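Local coordinates for protein tRNA endonuclease VMS1 (Saccharomyces cerevisiae, PDB 5WHG) that cleaves polypeptidyl-tRNAs downstream of the ribosome-associated quality control pathway, releasing incompletely synthesised polypeptides for degradation, at residues A[175-187]-A[357-369]. Numbering follows the deposited sequence.
Sequences VLAIYKSLFNKRS and AWCELSYLKILPK
Ala177 and Lys365 face each other as a hydrogen-bonded antiparallel pair, Ala177 N giving to Lys365 O at 2.7 Å and Lys365 N to Ala177 O at 2.9 Å; Leu367 N extends the pairing to Val175 O. On the side of the sheet that carries Leu176, buried Leu364 sends CD2 against Ile178 CB (3.6 Å) and rests its CB on Leu176 CD2, the side chains of Leu176 and Leu364 crossing at about a right angle. Where the strands part, a water accepts from Tyr179 N and donates to Leu361 O, bridging strand 176-179 and helix 351-362.

The Tyr179 side chain carries the contact on to the helix. Its ring turns an edge to Glu360 O, and its hydroxyl gives to Glu360 OE1 (2.9 Å), arriving on the anti side and 33° out of the carboxylate plane. Glu360 reaches the ring because CG is anti to N (chi1 178°) and the chain then bends at chi2. The same OE1 takes Lys365 NZ in a salt bridge (2.9 Å), nearly in line with its C-O bond, while NZ also bonds Tyr162 OH. A glutamine here would probably weaken this junction, depriving the Lys365 ammonium of its paired charge.

Packing slackens toward the end of the modelled chain: exposed Ile366 merely lies alongside Leu176, CG1 to CD2 at 3.8 Å, and Val175 CG2 touches the backbone N and CA of exposed Lys369. Strand 365-366, following helix 351-362 of the VLRF1 region, is an antiparallel edge strand, remote in sequence from its neighbour 176-179, that borders a four-stranded antiparallel sheet with strands 36-37 and 162-166.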
loop_
_atom_site.group_PDB
_atom_site.type_symbol
_atom_site.label_atom_id
_atom_site.label_comp_id
_atom_site.label_asym_id
_atom_site.label_seq_id
_atom_site.Cartn_x
_atom_site.Cartn_y
_atom_site.Cartn_z
ATOM N N VAL A 175 -12.641 17.675 9.551
ATOM C CA VAL A 175 -11.773 17.696 8.372
ATOM C C VAL A 175 -10.968 16.415 8.240
ATOM O O VAL A 175 -10.048 16.179 9.018
ATOM C CB VAL A 175 -10.820 18.893 8.409
ATOM C CG1 VAL A 175 -9.999 18.961 7.108
ATOM C CG2 VAL A 175 -11.600 20.186 8.692
ATOM N N LEU A 176 -11.304 15.594 7.251
ATOM C CA LEU A 176 -10.637 14.319 7.039
ATOM C C LEU A 176 -9.530 14.484 6.006
ATOM O O LEU A 176 -9.751 15.065 4.937
ATOM C CB LEU A 176 -11.637 13.247 6.606
ATOM C CG LEU A 176 -12.565 12.782 7.738
ATOM C CD1 LEU A 176 -13.850 12.185 7.199
ATOM C CD2 LEU A 176 -11.869 11.768 8.632
ATOM N N ALA A 177 -8.343 13.984 6.339
ATOM C CA ALA A 177 -7.151 14.145 5.518
ATOM C C ALA A 177 -6.696 12.790 4.996
ATOM O O ALA A 177 -6.788 11.784 5.709
ATOM C CB ALA A 177 -6.022 14.804 6.317
ATOM N N ILE A 178 -6.214 12.775 3.748
ATOM C CA ILE A 178 -5.682 11.580 3.097
ATOM C C ILE A 178 -4.396 11.958 2.359
ATOM O O ILE A 178 -4.289 13.060 1.809
ATOM C CB ILE A 178 -6.722 10.965 2.134
ATOM C CG1 ILE A 178 -6.198 9.677 1.499
ATOM C CG2 ILE A 178 -7.077 11.941 1.026
ATOM C CD1 ILE A 178 -7.251 8.945 0.685
ATOM N N TYR A 179 -3.413 11.052 2.353
ATOM C CA TYR A 179 -2.103 11.357 1.768
ATOM C C TYR A 179 -2.173 11.462 0.245
ATOM O O TYR A 179 -2.696 10.565 -0.427
ATOM C CB TYR A 179 -1.075 10.290 2.144
ATOM C CG TYR A 179 -0.427 10.470 3.485
ATOM C CD1 TYR A 179 0.505 11.465 3.691
ATOM C CD2 TYR A 179 -0.732 9.631 4.543
ATOM C CE1 TYR A 179 1.116 11.639 4.925
ATOM C CE2 TYR A 179 -0.131 9.797 5.792
ATOM C CZ TYR A 179 0.794 10.806 5.976
ATOM O OH TYR A 179 1.404 10.983 7.210
ATOM N N LYS A 180 -1.601 12.547 -0.299
ATOM C CA LYS A 180 -1.587 12.746 -1.750
ATOM C C LYS A 180 -0.866 11.614 -2.470
ATOM O O LYS A 180 -1.238 11.256 -3.597
ATOM C CB LYS A 180 -0.926 14.081 -2.095
ATOM C CG LYS A 180 -1.787 15.297 -1.839
ATOM C CD LYS A 180 -0.957 16.550 -1.580
ATOM C CE LYS A 180 -0.273 17.065 -2.831
ATOM N NZ LYS A 180 0.286 18.433 -2.605
ATOM N N SER A 181 0.165 11.047 -1.833
ATOM C CA SER A 181 0.921 9.943 -2.408
ATOM C C SER A 181 0.047 8.757 -2.806
ATOM O O SER A 181 0.429 7.982 -3.690
ATOM C CB SER A 181 1.980 9.486 -1.413
ATOM O OG SER A 181 2.914 10.520 -1.208
ATOM N N LEU A 182 -1.117 8.586 -2.165
ATOM C CA LEU A 182 -1.963 7.431 -2.461
ATOM C C LEU A 182 -2.610 7.526 -3.831
ATOM O O LEU A 182 -2.994 6.495 -4.393
ATOM C CB LEU A 182 -3.066 7.274 -1.415
ATOM C CG LEU A 182 -2.826 6.561 -0.085
ATOM C CD1 LEU A 182 -4.177 6.271 0.543
ATOM C CD2 LEU A 182 -2.028 5.274 -0.273
ATOM N N PHE A 183 -2.737 8.734 -4.374
ATOM C CA PHE A 183 -3.391 8.948 -5.652
ATOM C C PHE A 183 -2.425 8.830 -6.826
ATOM O O PHE A 183 -1.202 8.899 -6.690
ATOM C CB PHE A 183 -4.070 10.315 -5.687
ATOM C CG PHE A 183 -5.137 10.479 -4.646
ATOM C CD1 PHE A 183 -6.412 10.000 -4.865
ATOM C CD2 PHE A 183 -4.857 11.084 -3.437
ATOM C CE1 PHE A 183 -7.385 10.127 -3.911
ATOM C CE2 PHE A 183 -5.831 11.216 -2.485
ATOM C CZ PHE A 183 -7.101 10.741 -2.725
ATOM N N ASN A 184 -3.012 8.652 -7.997
ATOM C CA ASN A 184 -2.281 8.568 -9.246
ATOM C C ASN A 184 -2.233 9.962 -9.858
ATOM O O ASN A 184 -3.280 10.568 -10.110
ATOM C CB ASN A 184 -2.972 7.554 -10.154
ATOM C CG ASN A 184 -2.337 7.451 -11.527
ATOM O OD1 ASN A 184 -1.684 8.382 -12.010
ATOM N ND2 ASN A 184 -2.552 6.315 -12.179
ATOM N N LYS A 185 -1.021 10.472 -10.093
ATOM C CA LYS A 185 -0.882 11.852 -10.553
ATOM C C LYS A 185 -1.371 12.021 -11.989
ATOM O O LYS A 185 -1.938 13.062 -12.339
ATOM C CB LYS A 185 0.573 12.311 -10.427
ATOM C CG LYS A 185 1.056 12.528 -9.002
ATOM C CD LYS A 185 0.560 13.836 -8.400
ATOM C CE LYS A 185 1.090 13.993 -6.970
ATOM N NZ LYS A 185 0.828 15.324 -6.344
ATOM N N ARG A 186 -1.161 11.023 -12.841
ATOM C CA ARG A 186 -1.560 11.156 -14.239
ATOM C C ARG A 186 -3.034 10.825 -14.465
ATOM O O ARG A 186 -3.452 10.612 -15.618
ATOM C CB ARG A 186 -0.667 10.290 -15.140
ATOM C CG ARG A 186 0.266 11.099 -16.056
ATOM C CD ARG A 186 1.465 10.279 -16.527
ATOM N NE ARG A 186 2.580 10.320 -15.579
ATOM C CZ ARG A 186 3.435 9.317 -15.372
ATOM N NH1 ARG A 186 3.295 8.176 -16.038
ATOM N NH2 ARG A 186 4.424 9.452 -14.488
ATOM N N SER A 187 -3.827 10.817 -13.394
ATOM C CA SER A 187 -5.224 10.420 -13.467
ATOM C C SER A 187 -6.127 11.616 -13.722
ATOM O O SER A 187 -5.947 12.688 -13.142
ATOM C CB SER A 187 -5.666 9.723 -12.184
ATOM O OG SER A 187 -6.993 9.255 -12.345
ATOM N N ALA A 357 3.680 1.672 8.639
ATOM C CA ALA A 357 3.611 2.541 7.474
ATOM C C ALA A 357 2.293 2.368 6.738
ATOM O O ALA A 357 1.652 3.355 6.362
ATOM C CB ALA A 357 4.790 2.254 6.551
ATOM N N TRP A 358 1.866 1.118 6.524
ATOM C CA TRP A 358 0.627 0.893 5.783
ATOM C C TRP A 358 -0.573 1.480 6.518
ATOM O O TRP A 358 -1.404 2.166 5.915
ATOM C CB TRP A 358 0.399 -0.595 5.510
ATOM C CG TRP A 358 -0.831 -0.808 4.665
ATOM C CD1 TRP A 358 -1.974 -1.471 5.019
ATOM C CD2 TRP A 358 -1.050 -0.316 3.333
ATOM N NE1 TRP A 358 -2.887 -1.438 3.985
ATOM C CE2 TRP A 358 -2.350 -0.730 2.941
ATOM C CE3 TRP A 358 -0.276 0.433 2.435
ATOM C CZ2 TRP A 358 -2.893 -0.424 1.678
ATOM C CZ3 TRP A 358 -0.818 0.745 1.184
ATOM C CH2 TRP A 358 -2.120 0.307 0.817
ATOM N N CYS A 359 -0.687 1.219 7.821
ATOM C CA CYS A 359 -1.816 1.778 8.564
ATOM C C CYS A 359 -1.788 3.296 8.528
ATOM O O CYS A 359 -2.840 3.939 8.459
ATOM C CB CYS A 359 -1.825 1.283 10.006
ATOM S SG CYS A 359 -2.257 -0.456 10.199
ATOM N N GLU A 360 -0.587 3.882 8.549
ATOM C CA GLU A 360 -0.422 5.329 8.426
ATOM C C GLU A 360 -0.850 5.863 7.053
ATOM O O GLU A 360 -1.246 7.027 6.951
ATOM C CB GLU A 360 1.034 5.696 8.705
ATOM C CG GLU A 360 1.353 7.158 8.559
ATOM C CD GLU A 360 0.461 8.014 9.420
ATOM O OE1 GLU A 360 -0.027 9.044 8.910
ATOM O OE2 GLU A 360 0.235 7.646 10.598
ATOM N N LEU A 361 -0.763 5.062 5.984
ATOM C CA LEU A 361 -1.208 5.535 4.673
ATOM C C LEU A 361 -2.681 5.250 4.388
ATOM O O LEU A 361 -3.300 5.961 3.581
ATOM C CB LEU A 361 -0.382 4.894 3.552
ATOM C CG LEU A 361 1.081 5.258 3.290
ATOM C CD1 LEU A 361 1.782 4.092 2.593
ATOM C CD2 LEU A 361 1.176 6.510 2.435
ATOM N N SER A 362 -3.259 4.241 5.026
ATOM C CA SER A 362 -4.511 3.679 4.562
ATOM C C SER A 362 -5.717 4.076 5.407
ATOM O O SER A 362 -6.835 3.638 5.104
ATOM C CB SER A 362 -4.378 2.150 4.490
ATOM O OG SER A 362 -4.054 1.605 5.760
ATOM N N TYR A 363 -5.540 4.901 6.437
ATOM C CA TYR A 363 -6.648 5.384 7.258
ATOM C C TYR A 363 -6.729 6.900 7.164
ATOM O O TYR A 363 -5.703 7.591 7.214
ATOM C CB TYR A 363 -6.501 4.974 8.730
ATOM C CG TYR A 363 -6.754 3.509 8.976
ATOM C CD1 TYR A 363 -5.734 2.570 8.802
ATOM C CD2 TYR A 363 -8.007 3.057 9.396
ATOM C CE1 TYR A 363 -5.957 1.226 9.022
ATOM C CE2 TYR A 363 -8.240 1.707 9.630
ATOM C CZ TYR A 363 -7.210 0.799 9.433
ATOM O OH TYR A 363 -7.421 -0.540 9.650
ATOM N N LEU A 364 -7.947 7.417 7.029
ATOM C CA LEU A 364 -8.099 8.864 7.016
ATOM C C LEU A 364 -7.655 9.434 8.361
ATOM O O LEU A 364 -7.717 8.764 9.393
ATOM C CB LEU A 364 -9.544 9.250 6.712
ATOM C CG LEU A 364 -10.107 8.879 5.341
ATOM C CD1 LEU A 364 -11.540 9.353 5.229
ATOM C CD2 LEU A 364 -9.256 9.438 4.189
ATOM N N LYS A 365 -7.164 10.669 8.343
ATOM C CA LYS A 365 -6.794 11.369 9.567
ATOM C C LYS A 365 -7.743 12.534 9.821
ATOM O O LYS A 365 -8.166 13.218 8.885
ATOM C CB LYS A 365 -5.355 11.885 9.509
ATOM C CG LYS A 365 -4.356 10.858 9.913
ATOM C CD LYS A 365 -3.256 11.489 10.732
ATOM C CE LYS A 365 -2.377 12.343 9.863
ATOM N NZ LYS A 365 -1.648 11.490 8.883
ATOM N N ILE A 366 -8.079 12.752 11.089
ATOM C CA ILE A 366 -8.891 13.897 11.490
ATOM C C ILE A 366 -7.945 15.010 11.915
ATOM O O ILE A 366 -7.196 14.859 12.885
ATOM C CB ILE A 366 -9.858 13.531 12.625
ATOM C CG1 ILE A 366 -10.810 12.413 12.188
ATOM C CG2 ILE A 366 -10.652 14.759 13.077
ATOM C CD1 ILE A 366 -11.876 12.075 13.226
ATOM N N LEU A 367 -7.977 16.122 11.197
ATOM C CA LEU A 367 -7.124 17.269 11.463
ATOM C C LEU A 367 -7.951 18.537 11.584
ATOM O O LEU A 367 -9.126 18.566 11.196
ATOM C CB LEU A 367 -6.092 17.451 10.345
ATOM C CG LEU A 367 -5.083 16.329 10.196
ATOM C CD1 LEU A 367 -3.975 16.797 9.278
ATOM C CD2 LEU A 367 -4.557 15.971 11.562
ATOM N N PRO A 368 -7.370 19.603 12.127
ATOM C CA PRO A 368 -8.031 20.912 12.065
ATOM C C PRO A 368 -7.923 21.533 10.682
ATOM O O PRO A 368 -6.869 21.478 10.042
ATOM C CB PRO A 368 -7.271 21.744 13.106
ATOM C CG PRO A 368 -5.970 21.026 13.309
ATOM C CD PRO A 368 -6.275 19.576 13.111
ATOM N N LYS A 369 -9.037 22.121 10.235
ATOM C CA LYS A 369 -9.193 22.824 8.945
ATOM C C LYS A 369 -7.907 23.177 8.180
ATOM O O LYS A 369 -7.553 24.351 8.022
ATOM C CB LYS A 369 -9.989 24.107 9.182
ATOM C CG LYS A 369 -10.518 24.806 7.935
ATOM C CD LYS A 369 -10.930 26.239 8.303
ATOM C CE LYS A 369 -11.690 26.955 7.196
ATOM N NZ LYS A 369 -12.133 28.304 7.655
HETATM O O HOH W 1 -3.634 8.926 3.956
#